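Local coordinates for protein cellulase IBT99 (Metagenomes, PDB 6WBT) that probably hydrolyses 6-phospho-alpha-glucosides as a family 4 glycoside hydrolase, binding NAD, a manganese ion and glucose 6-phosphate, at residues I144-N149 with A165-I170; L5-C10 with Y81-M86. All coordinates share one frame; numbering follows the deposited sequence.

Overall arrangement
Both interactions pair neighbouring parallel strands of the NAD-binding Rossmann-like sheet, in which strand 81-84 of interaction 2 lies next to strand 143-146 of interaction 1. Their centres are about 10 Å apart, and they meet directly: Tyr-147 OH lies 2.5 Å from Gln-85 OE1, a probable hydrogen bond, while Ile-144 CG2 packs 3.7 Å from Ile-82 O. Each also meets NAD where its strands run out. Interaction 2 lies near the adenine and, through Met-86 O, meets the ribose next to the nicotinamide, whereas interaction 1 takes the nicotinamide and reaches glucose 6-phosphate through Asn-149. The side chain of Tyr-147 is about 7 Å from the manganese ion, which Cys-171 and His-201 bind.

Interaction 1. Residues I144-N149 with A165-I170. With NAD (nicotinamide-adenine-dinucleotide), chain G; G6P (6-O-phosphono-alpha-D-glucopyranose), chain F.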
loop_
_atom_site.group_PDB
_atom_site.type_symbol
_atom_site.label_atom_id
_atom_site.label_comp_id
_atom_site.label_asym_id
_atom_site.label_seq_id
_atom_site.Cartn_x
_atom_site.Cartn_y
_atom_site.Cartn_z
ATOM N N ILE A 144 -10.505 -26.893 -13.223
ATOM C CA ILE A 144 -9.934 -26.708 -14.550
ATOM C C ILE A 144 -8.445 -26.446 -14.366
ATOM O O ILE A 144 -8.032 -25.319 -14.068
ATOM C CB ILE A 144 -10.605 -25.562 -15.315
ATOM C CG1 ILE A 144 -12.104 -25.814 -15.438
ATOM C CG2 ILE A 144 -9.969 -25.413 -16.691
ATOM C CD1 ILE A 144 -12.830 -24.715 -16.164
ATOM N N VAL A 145 -7.635 -27.481 -14.547
ATOM C CA VAL A 145 -6.193 -27.313 -14.502
ATOM C C VAL A 145 -5.736 -26.805 -15.865
ATOM O O VAL A 145 -5.415 -27.593 -16.765
ATOM C CB VAL A 145 -5.488 -28.627 -14.100
ATOM C CG1 VAL A 145 -3.985 -28.434 -14.111
ATOM C CG2 VAL A 145 -5.960 -29.067 -12.717
ATOM N N ASN A 146 -5.730 -25.484 -16.028
ATOM C CA ASN A 146 -5.426 -24.871 -17.313
ATOM C C ASN A 146 -3.920 -24.721 -17.474
ATOM O O ASN A 146 -3.249 -24.144 -16.613
ATOM C CB ASN A 146 -6.123 -23.520 -17.425
ATOM C CG ASN A 146 -5.747 -22.773 -18.688
ATOM O OD1 ASN A 146 -5.481 -23.374 -19.729
ATOM N ND2 ASN A 146 -5.715 -21.449 -18.601
ATOM N N TYR A 147 -3.391 -25.247 -18.575
ATOM C CA TYR A 147 -1.998 -25.032 -18.937
ATOM C C TYR A 147 -1.878 -24.581 -20.386
ATOM O O TYR A 147 -0.829 -24.770 -21.006
ATOM C CB TYR A 147 -1.162 -26.291 -18.687
ATOM C CG TYR A 147 -1.687 -27.540 -19.357
ATOM C CD1 TYR A 147 -2.644 -28.333 -18.738
ATOM C CD2 TYR A 147 -1.213 -27.934 -20.601
ATOM C CE1 TYR A 147 -3.123 -29.478 -19.343
ATOM C CE2 TYR A 147 -1.684 -29.077 -21.213
ATOM C CZ TYR A 147 -2.639 -29.844 -20.580
ATOM O OH TYR A 147 -3.107 -30.982 -21.193
ATOM N N SER A 148 -2.938 -23.996 -20.936
ATOM C CA SER A 148 -2.896 -23.462 -22.286
ATOM C C SER A 148 -2.293 -22.064 -22.282
ATOM O O SER A 148 -2.460 -21.291 -21.334
ATOM C CB SER A 148 -4.297 -23.432 -22.898
ATOM O OG SER A 148 -5.198 -22.692 -22.093
ATOM N N ASN A 149 -1.588 -21.747 -23.354
ATOM C CA ASN A 149 -0.856 -20.500 -23.487
ATOM C C ASN A 149 -1.653 -19.481 -24.289
ATOM O O ASN A 149 -2.537 -19.841 -25.073
ATOM C CB ASN A 149 0.494 -20.756 -24.165
ATOM C CG ASN A 149 1.569 -21.180 -23.184
ATOM O OD1 ASN A 149 1.510 -20.847 -21.999
ATOM N ND2 ASN A 149 2.564 -21.909 -23.673
ATOM N N ALA A 165 -14.104 -18.617 -10.616
ATOM C CA ALA A 165 -13.885 -19.859 -11.343
ATOM C C ALA A 165 -12.932 -20.774 -10.584
ATOM O O ALA A 165 -11.922 -20.329 -10.031
ATOM C CB ALA A 165 -13.328 -19.567 -12.735
ATOM N N ARG A 166 -13.262 -22.066 -10.562
ATOM C CA ARG A 166 -12.415 -23.077 -9.930
ATOM C C ARG A 166 -11.382 -23.529 -10.957
ATOM O O ARG A 166 -11.452 -24.618 -11.532
ATOM C CB ARG A 166 -13.258 -24.236 -9.409
ATOM C CG ARG A 166 -14.544 -23.790 -8.725
ATOM C CD ARG A 166 -15.300 -24.950 -8.094
ATOM N NE ARG A 166 -14.828 -25.250 -6.744
ATOM C CZ ARG A 166 -14.042 -26.276 -6.436
ATOM N NH1 ARG A 166 -13.664 -26.470 -5.180
ATOM N NH2 ARG A 166 -13.639 -27.113 -7.382
ATOM N N ILE A 167 -10.403 -22.657 -11.192
ATOM C CA ILE A 167 -9.393 -22.856 -12.220
ATOM C C ILE A 167 -8.017 -22.624 -11.611
ATOM O O ILE A 167 -7.845 -21.796 -10.709
ATOM C CB ILE A 167 -9.631 -21.922 -13.433
ATOM C CG1 ILE A 167 -8.636 -22.212 -14.560
ATOM C CG2 ILE A 167 -9.563 -20.460 -13.012
ATOM C CD1 ILE A 167 -8.807 -21.316 -15.768
ATOM N N ILE A 168 -7.033 -23.378 -12.098
ATOM C CA ILE A 168 -5.643 -23.227 -11.687
ATOM C C ILE A 168 -4.779 -23.219 -12.941
ATOM O O ILE A 168 -4.745 -24.206 -13.686
ATOM C CB ILE A 168 -5.198 -24.337 -10.718
ATOM C CG1 ILE A 168 -3.670 -24.377 -10.611
ATOM C CG2 ILE A 168 -5.769 -25.689 -11.132
ATOM C CD1 ILE A 168 -3.152 -25.411 -9.640
ATOM N N ASN A 169 -4.091 -22.107 -13.178
ATOM C CA ASN A 169 -3.240 -21.937 -14.347
ATOM C C ASN A 169 -1.801 -22.278 -13.984
ATOM O O ASN A 169 -1.256 -21.735 -13.016
ATOM C CB ASN A 169 -3.332 -20.507 -14.880
ATOM C CG ASN A 169 -4.764 -20.070 -15.126
ATOM O OD1 ASN A 169 -5.319 -20.300 -16.200
ATOM N ND2 ASN A 169 -5.369 -19.435 -14.128
ATOM N N ILE A 170 -1.190 -23.171 -14.760
ATOM C CA ILE A 170 0.151 -23.666 -14.493
ATOM C C ILE A 170 0.990 -23.544 -15.761
ATOM O O ILE A 170 0.508 -23.131 -16.816
ATOM C CB ILE A 170 0.144 -25.121 -13.980
ATOM C CG1 ILE A 170 -0.530 -26.041 -15.000
ATOM C CG2 ILE A 170 -0.550 -25.210 -12.629
ATOM C CD1 ILE A 170 -0.490 -27.505 -14.621
HETATM P PA NAD G . -2.402 -28.045 -31.447
HETATM O O1A NAD G . -2.672 -26.904 -32.370
HETATM O O2A NAD G . -1.633 -29.210 -31.978
HETATM O O5B NAD G . -3.795 -28.557 -30.833
HETATM C C5B NAD G . -4.664 -27.614 -30.148
HETATM C C4B NAD G . -6.073 -28.154 -30.134
HETATM O O4B NAD G . -6.962 -27.192 -29.505
HETATM C C3B NAD G . -6.697 -28.453 -31.509
HETATM O O3B NAD G . -7.278 -29.751 -31.497
HETATM C C2B NAD G . -7.785 -27.382 -31.633
HETATM O O2B NAD G . -8.840 -27.728 -32.505
HETATM C C1B NAD G . -8.198 -27.253 -30.174
HETATM N N9A NAD G . -8.971 -26.053 -29.873
HETATM C C8A NAD G . -8.806 -24.809 -30.428
HETATM N N7A NAD G . -9.652 -23.918 -29.974
HETATM C C5A NAD G . -10.435 -24.618 -29.068
HETATM C C6A NAD G . -11.516 -24.229 -28.255
HETATM N N6A NAD G . -12.012 -22.996 -28.226
HETATM N N1A NAD G . -12.078 -25.177 -27.467
HETATM C C2A NAD G . -11.575 -26.417 -27.503
HETATM N N3A NAD G . -10.565 -26.895 -28.225
HETATM C C4A NAD G . -10.027 -25.938 -28.998
HETATM O O3 NAD G . -1.652 -27.491 -30.142
HETATM P PN NAD G . -0.402 -28.039 -29.299
HETATM O O1N NAD G . -0.652 -29.464 -28.932
HETATM O O2N NAD G . 0.858 -27.700 -30.025
HETATM O O5D NAD G . -0.521 -27.125 -27.988
HETATM C C5D NAD G . -1.787 -27.118 -27.283
HETATM C C4D NAD G . -1.778 -26.013 -26.257
HETATM O O4D NAD G . -0.874 -26.369 -25.187
HETATM C C3D NAD G . -1.290 -24.645 -26.754
HETATM O O3D NAD G . -2.154 -23.624 -26.273
HETATM C C2D NAD G . 0.090 -24.563 -26.093
HETATM O O2D NAD G . 0.627 -23.253 -26.000
HETATM C C1D NAD G . -0.219 -25.193 -24.741
HETATM N N1N NAD G . 1.012 -25.579 -23.996
HETATM C C2N NAD G . 1.410 -24.844 -22.912
HETATM C C3N NAD G . 2.567 -25.171 -22.222
HETATM C C7N NAD G . 2.917 -24.356 -21.003
HETATM O O7N NAD G . 4.096 -24.128 -20.748
HETATM N N7N NAD G . 1.921 -23.946 -20.230
HETATM C C4N NAD G . 3.340 -26.239 -22.667
HETATM C C5N NAD G . 2.910 -26.992 -23.738
HETATM C C6N NAD G . 1.744 -26.649 -24.386
HETATM C C1 G6P F . 7.539 -25.002 -22.908
HETATM C C2 G6P F . 6.818 -23.665 -22.758
HETATM C C3 G6P F . 5.643 -23.564 -23.725
HETATM C C4 G6P F . 6.089 -23.905 -25.141
HETATM C C5 G6P F . 6.778 -25.265 -25.138
HETATM C C6 G6P F . 7.214 -25.705 -26.532
HETATM O O1 G6P F . 6.672 -26.062 -22.490
HETATM O O2 G6P F . 6.341 -23.526 -21.415
HETATM O O3 G6P F . 5.108 -22.237 -23.692
HETATM O O4 G6P F . 4.955 -23.936 -26.014
HETATM O O5 G6P F . 7.911 -25.208 -24.271
HETATM O O6 G6P F . 6.749 -24.793 -27.525
HETATM P P G6P F . 6.792 -25.216 -29.078
HETATM O O1P G6P F . 7.228 -23.960 -29.791
HETATM O O2P G6P F . 5.384 -25.667 -29.381
HETATM O O3P G6P F . 7.812 -26.330 -29.114
#
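Val-145 and Ile-168 lie side by side on one face of the parallel strand pair, their CG2 methyls 3.7 Å apart, while Val-145 CG1 turns to Ile-170 CD1 at the same separation. On the face that carries Ile-144, Ile-167 extends with CG1 anti to its own backbone N (chi1 -175°), which lays CG1 4.0 Å from Ile-144 CB and brings CD1 to 3.8 Å from Asn-146 CB. Backbone bonds alternate between the strands, from Ile-144 N to Arg-166 O through to Ile-170 N to Asn-146 O. Further along, Asn-146 ND2 donates to Asn-169 OD1 over 2.7 Å, lying in the plane of that carbonyl although the two amides are turned 79° apart. The other end of the Asn-146 amide closes an Asx turn, OD1 accepting from Ser-148 N. Tyr-147 O then receives NAD N7N almost straight at 3.0 Å, and Asn-149 ND2 bonds weakly to O3 of glucose 6-phosphate. This is a beta-alpha-beta crossover through helix 151-161; helix 321-334 packs on Val-145 and Tyr-147, helix 114-136 on Ile-144 and Asn-146, and strand 338-345 continues the sheet beyond Asn-169.

Interaction 2. Residues L5-C10 with Y81-M86; sequences LKIVIC and YIMAQM. With NAD (nicotinamide-adenine-dinucleotide), chain G.
The Tyr-81 ring has Leu-5 CD2 at its edge, in plane and 4.0 Å from CE1, while Leu-5 CD1 and Ile-7 CD1 approach it obliquely; Val-329, Leu-332 and Ile-333 of helix 321-334 also touch this side chain. Ile-7 serves two neighbours. Its CG1 sits beside the backbone N and the chain folds again at chi2 (-62°), bringing CD1 to 3.7 Å from Tyr-81 CB, whereas CG2 meets the methyl CE of Met-83, a selenomethionine. That chain bends at its end (chi3 -64°), and CE touches both Ile-7 CG2 and Ile-9 CG1, 3.7 Å from the latter. With Ile-7 cut back to an alanine, a gap is likely to open beside Tyr-81 CB and the Met-83 methyl to lose one of these two supports. The strands are the first and fourth of a Rossmann fold, lying next to each other in its sheet, and a glycine-rich loop follows Cys-10 toward helix 17-25. Backbone bonds join them, Met-83 N to Val-8 O at 2.8 Å and Gln-85 N to Cys-10 O among them. On the opposite face from Ile-7, Cys-10 CB packs on Ile-82 CG2, and its SG touches Met-86 CE at 3.7 Å. Met-86, also selenomethionine, rests CB 3.7 Å from C4A of the NAD adenine, while its backbone O lies very close to hydroxyl O3D of the nicotinamide-side ribose, a hydrogen bond whose short length is doubtful.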
loop_
_atom_site.group_PDB
_atom_site.type_symbol
_atom_site.label_atom_id
_atom_site.label_comp_id
_atom_site.label_asym_id
_atom_site.label_seq_id
_atom_site.Cartn_x
_atom_site.Cartn_y
_atom_site.Cartn_z
ATOM N N LEU A 5 -14.139 -40.548 -11.181
ATOM C CA LEU A 5 -13.998 -39.210 -11.736
ATOM C C LEU A 5 -14.160 -39.222 -13.250
ATOM O O LEU A 5 -13.716 -40.157 -13.926
ATOM C CB LEU A 5 -12.638 -38.612 -11.372
ATOM C CG LEU A 5 -12.353 -38.446 -9.879
ATOM C CD1 LEU A 5 -10.915 -38.019 -9.665
ATOM C CD2 LEU A 5 -13.310 -37.441 -9.261
ATOM N N LYS A 6 -14.789 -38.172 -13.775
ATOM C CA LYS A 6 -14.926 -37.961 -15.212
ATOM C C LYS A 6 -13.904 -36.911 -15.635
ATOM O O LYS A 6 -14.075 -35.720 -15.354
ATOM C CB LYS A 6 -16.345 -37.523 -15.568
ATOM C CG LYS A 6 -16.522 -37.105 -17.020
ATOM C CD LYS A 6 -17.940 -36.627 -17.291
ATOM C CE LYS A 6 -18.088 -36.114 -18.715
ATOM N NZ LYS A 6 -19.484 -35.688 -19.014
ATOM N N ILE A 7 -12.843 -37.353 -16.306
ATOM C CA ILE A 7 -11.757 -36.479 -16.732
ATOM C C ILE A 7 -12.000 -36.073 -18.179
ATOM O O ILE A 7 -12.244 -36.928 -19.040
ATOM C CB ILE A 7 -10.391 -37.167 -16.575
ATOM C CG1 ILE A 7 -10.295 -37.861 -15.214
ATOM C CG2 ILE A 7 -9.267 -36.157 -16.734
ATOM C CD1 ILE A 7 -10.398 -36.920 -14.034
ATOM N N VAL A 8 -11.933 -34.772 -18.449
ATOM C CA VAL A 8 -12.170 -34.221 -19.777
ATOM C C VAL A 8 -10.924 -33.467 -20.215
ATOM O O VAL A 8 -10.403 -32.630 -19.469
ATOM C CB VAL A 8 -13.402 -33.298 -19.800
ATOM C CG1 VAL A 8 -13.635 -32.757 -21.202
ATOM C CG2 VAL A 8 -14.628 -34.039 -19.296
ATOM N N ILE A 9 -10.450 -33.763 -21.421
ATOM C CA ILE A 9 -9.305 -33.079 -22.011
ATOM C C ILE A 9 -9.857 -32.100 -23.040
ATOM O O ILE A 9 -10.176 -32.479 -24.171
ATOM C CB ILE A 9 -8.313 -34.063 -22.634
ATOM C CG1 ILE A 9 -7.774 -35.021 -21.570
ATOM C CG2 ILE A 9 -7.170 -33.315 -23.303
ATOM C CD1 ILE A 9 -6.737 -35.989 -22.089
ATOM N N CYS A 10 -9.980 -30.835 -22.647
ATOM C CA CYS A 10 -10.466 -29.788 -23.542
ATOM C C CYS A 10 -9.392 -29.502 -24.583
ATOM O O CYS A 10 -8.394 -28.835 -24.300
ATOM C CB CYS A 10 -10.823 -28.534 -22.754
ATOM S SG CYS A 10 -11.530 -27.204 -23.753
ATOM N N TYR A 81 -12.845 -33.139 -13.632
ATOM C CA TYR A 81 -11.575 -32.458 -13.856
ATOM C C TYR A 81 -11.406 -32.194 -15.342
ATOM O O TYR A 81 -11.475 -33.123 -16.152
ATOM C CB TYR A 81 -10.402 -33.278 -13.311
ATOM C CG TYR A 81 -10.346 -33.291 -11.801
ATOM C CD1 TYR A 81 -10.909 -34.332 -11.072
ATOM C CD2 TYR A 81 -9.747 -32.251 -11.101
ATOM C CE1 TYR A 81 -10.868 -34.340 -9.693
ATOM C CE2 TYR A 81 -9.700 -32.253 -9.721
ATOM C CZ TYR A 81 -10.262 -33.298 -9.021
ATOM O OH TYR A 81 -10.216 -33.299 -7.647
ATOM N N ILE A 82 -11.180 -30.932 -15.693
ATOM C CA ILE A 82 -11.040 -30.502 -17.079
ATOM C C ILE A 82 -9.605 -30.039 -17.284
ATOM O O ILE A 82 -9.163 -29.064 -16.664
ATOM C CB ILE A 82 -12.033 -29.384 -17.435
ATOM C CG1 ILE A 82 -13.480 -29.859 -17.259
ATOM C CG2 ILE A 82 -11.800 -28.903 -18.860
ATOM C CD1 ILE A 82 -14.055 -29.613 -15.875
HETATM N N MSE A 83 -8.879 -30.735 -18.152
HETATM C CA MSE A 83 -7.514 -30.349 -18.481
HETATM C C MSE A 83 -7.479 -29.641 -19.830
HETATM O O MSE A 83 -7.578 -30.274 -20.881
HETATM C CB MSE A 83 -6.593 -31.571 -18.483
HETATM C CG MSE A 83 -6.436 -32.220 -17.114
HETATM SE SE MSE A 83 -5.173 -33.707 -17.099
HETATM C CE MSE A 83 -6.121 -34.929 -18.283
ATOM N N ALA A 84 -7.341 -28.317 -19.788
ATOM C CA ALA A 84 -7.415 -27.487 -20.982
ATOM C C ALA A 84 -6.055 -27.405 -21.660
ATOM O O ALA A 84 -5.046 -27.106 -21.013
ATOM C CB ALA A 84 -7.914 -26.086 -20.630
ATOM N N GLN A 85 -6.035 -27.667 -22.963
ATOM C CA GLN A 85 -4.821 -27.538 -23.760
ATOM C C GLN A 85 -5.193 -27.051 -25.159
ATOM O O GLN A 85 -4.738 -27.580 -26.173
ATOM C CB GLN A 85 -4.049 -28.856 -23.803
ATOM C CG GLN A 85 -4.869 -30.058 -24.244
ATOM C CD GLN A 85 -4.051 -31.332 -24.284
ATOM O OE1 GLN A 85 -3.016 -31.439 -23.626
ATOM N NE2 GLN A 85 -4.509 -32.306 -25.061
HETATM N N MSE A 86 -6.035 -26.025 -25.220
HETATM C CA MSE A 86 -6.491 -25.482 -26.493
HETATM C C MSE A 86 -5.439 -24.580 -27.125
HETATM O O MSE A 86 -4.586 -24.021 -26.437
HETATM C CB MSE A 86 -7.795 -24.702 -26.305
HETATM C CG MSE A 86 -7.634 -23.414 -25.510
HETATM SE SE MSE A 86 -9.292 -22.404 -25.330
HETATM C CE MSE A 86 -10.329 -23.704 -24.312
HETATM P PA NAD G . -2.402 -28.045 -31.447
HETATM O O1A NAD G . -2.672 -26.904 -32.370
HETATM O O2A NAD G . -1.633 -29.210 -31.978
HETATM O O5B NAD G . -3.795 -28.557 -30.833
HETATM C C5B NAD G . -4.664 -27.614 -30.148
HETATM C C4B NAD G . -6.073 -28.154 -30.134
HETATM O O4B NAD G . -6.962 -27.192 -29.505
HETATM C C3B NAD G . -6.697 -28.453 -31.509
HETATM O O3B NAD G . -7.278 -29.751 -31.497
HETATM C C2B NAD G . -7.785 -27.382 -31.633
HETATM O O2B NAD G . -8.840 -27.728 -32.505
HETATM C C1B NAD G . -8.198 -27.253 -30.174
HETATM N N9A NAD G . -8.971 -26.053 -29.873
HETATM C C8A NAD G . -8.806 -24.809 -30.428
HETATM N N7A NAD G . -9.652 -23.918 -29.974
HETATM C C5A NAD G . -10.435 -24.618 -29.068
HETATM C C6A NAD G . -11.516 -24.229 -28.255
HETATM N N6A NAD G . -12.012 -22.996 -28.226
HETATM N N1A NAD G . -12.078 -25.177 -27.467
HETATM C C2A NAD G . -11.575 -26.417 -27.503
HETATM N N3A NAD G . -10.565 -26.895 -28.225
HETATM C C4A NAD G . -10.027 -25.938 -28.998
HETATM O O3 NAD G . -1.652 -27.491 -30.142
HETATM P PN NAD G . -0.402 -28.039 -29.299
HETATM O O1N NAD G . -0.652 -29.464 -28.932
HETATM O O2N NAD G . 0.858 -27.700 -30.025
HETATM O O5D NAD G . -0.521 -27.125 -27.988
HETATM C C5D NAD G . -1.787 -27.118 -27.283
HETATM C C4D NAD G . -1.778 -26.013 -26.257
HETATM O O4D NAD G . -0.874 -26.369 -25.187
HETATM C C3D NAD G . -1.290 -24.645 -26.754
HETATM O O3D NAD G . -2.154 -23.624 -26.273
HETATM C C2D NAD G . 0.090 -24.563 -26.093
HETATM O O2D NAD G . 0.627 -23.253 -26.000
HETATM C C1D NAD G . -0.219 -25.193 -24.741
HETATM N N1N NAD G . 1.012 -25.579 -23.996
HETATM C C2N NAD G . 1.410 -24.844 -22.912
HETATM C C3N NAD G . 2.567 -25.171 -22.222
HETATM C C7N NAD G . 2.917 -24.356 -21.003
HETATM O O7N NAD G . 4.096 -24.128 -20.748
HETATM N N7N NAD G . 1.921 -23.946 -20.230
HETATM C C4N NAD G . 3.340 -26.239 -22.667
HETATM C C5N NAD G . 2.910 -26.992 -23.738
HETATM C C6N NAD G . 1.744 -26.649 -24.386
#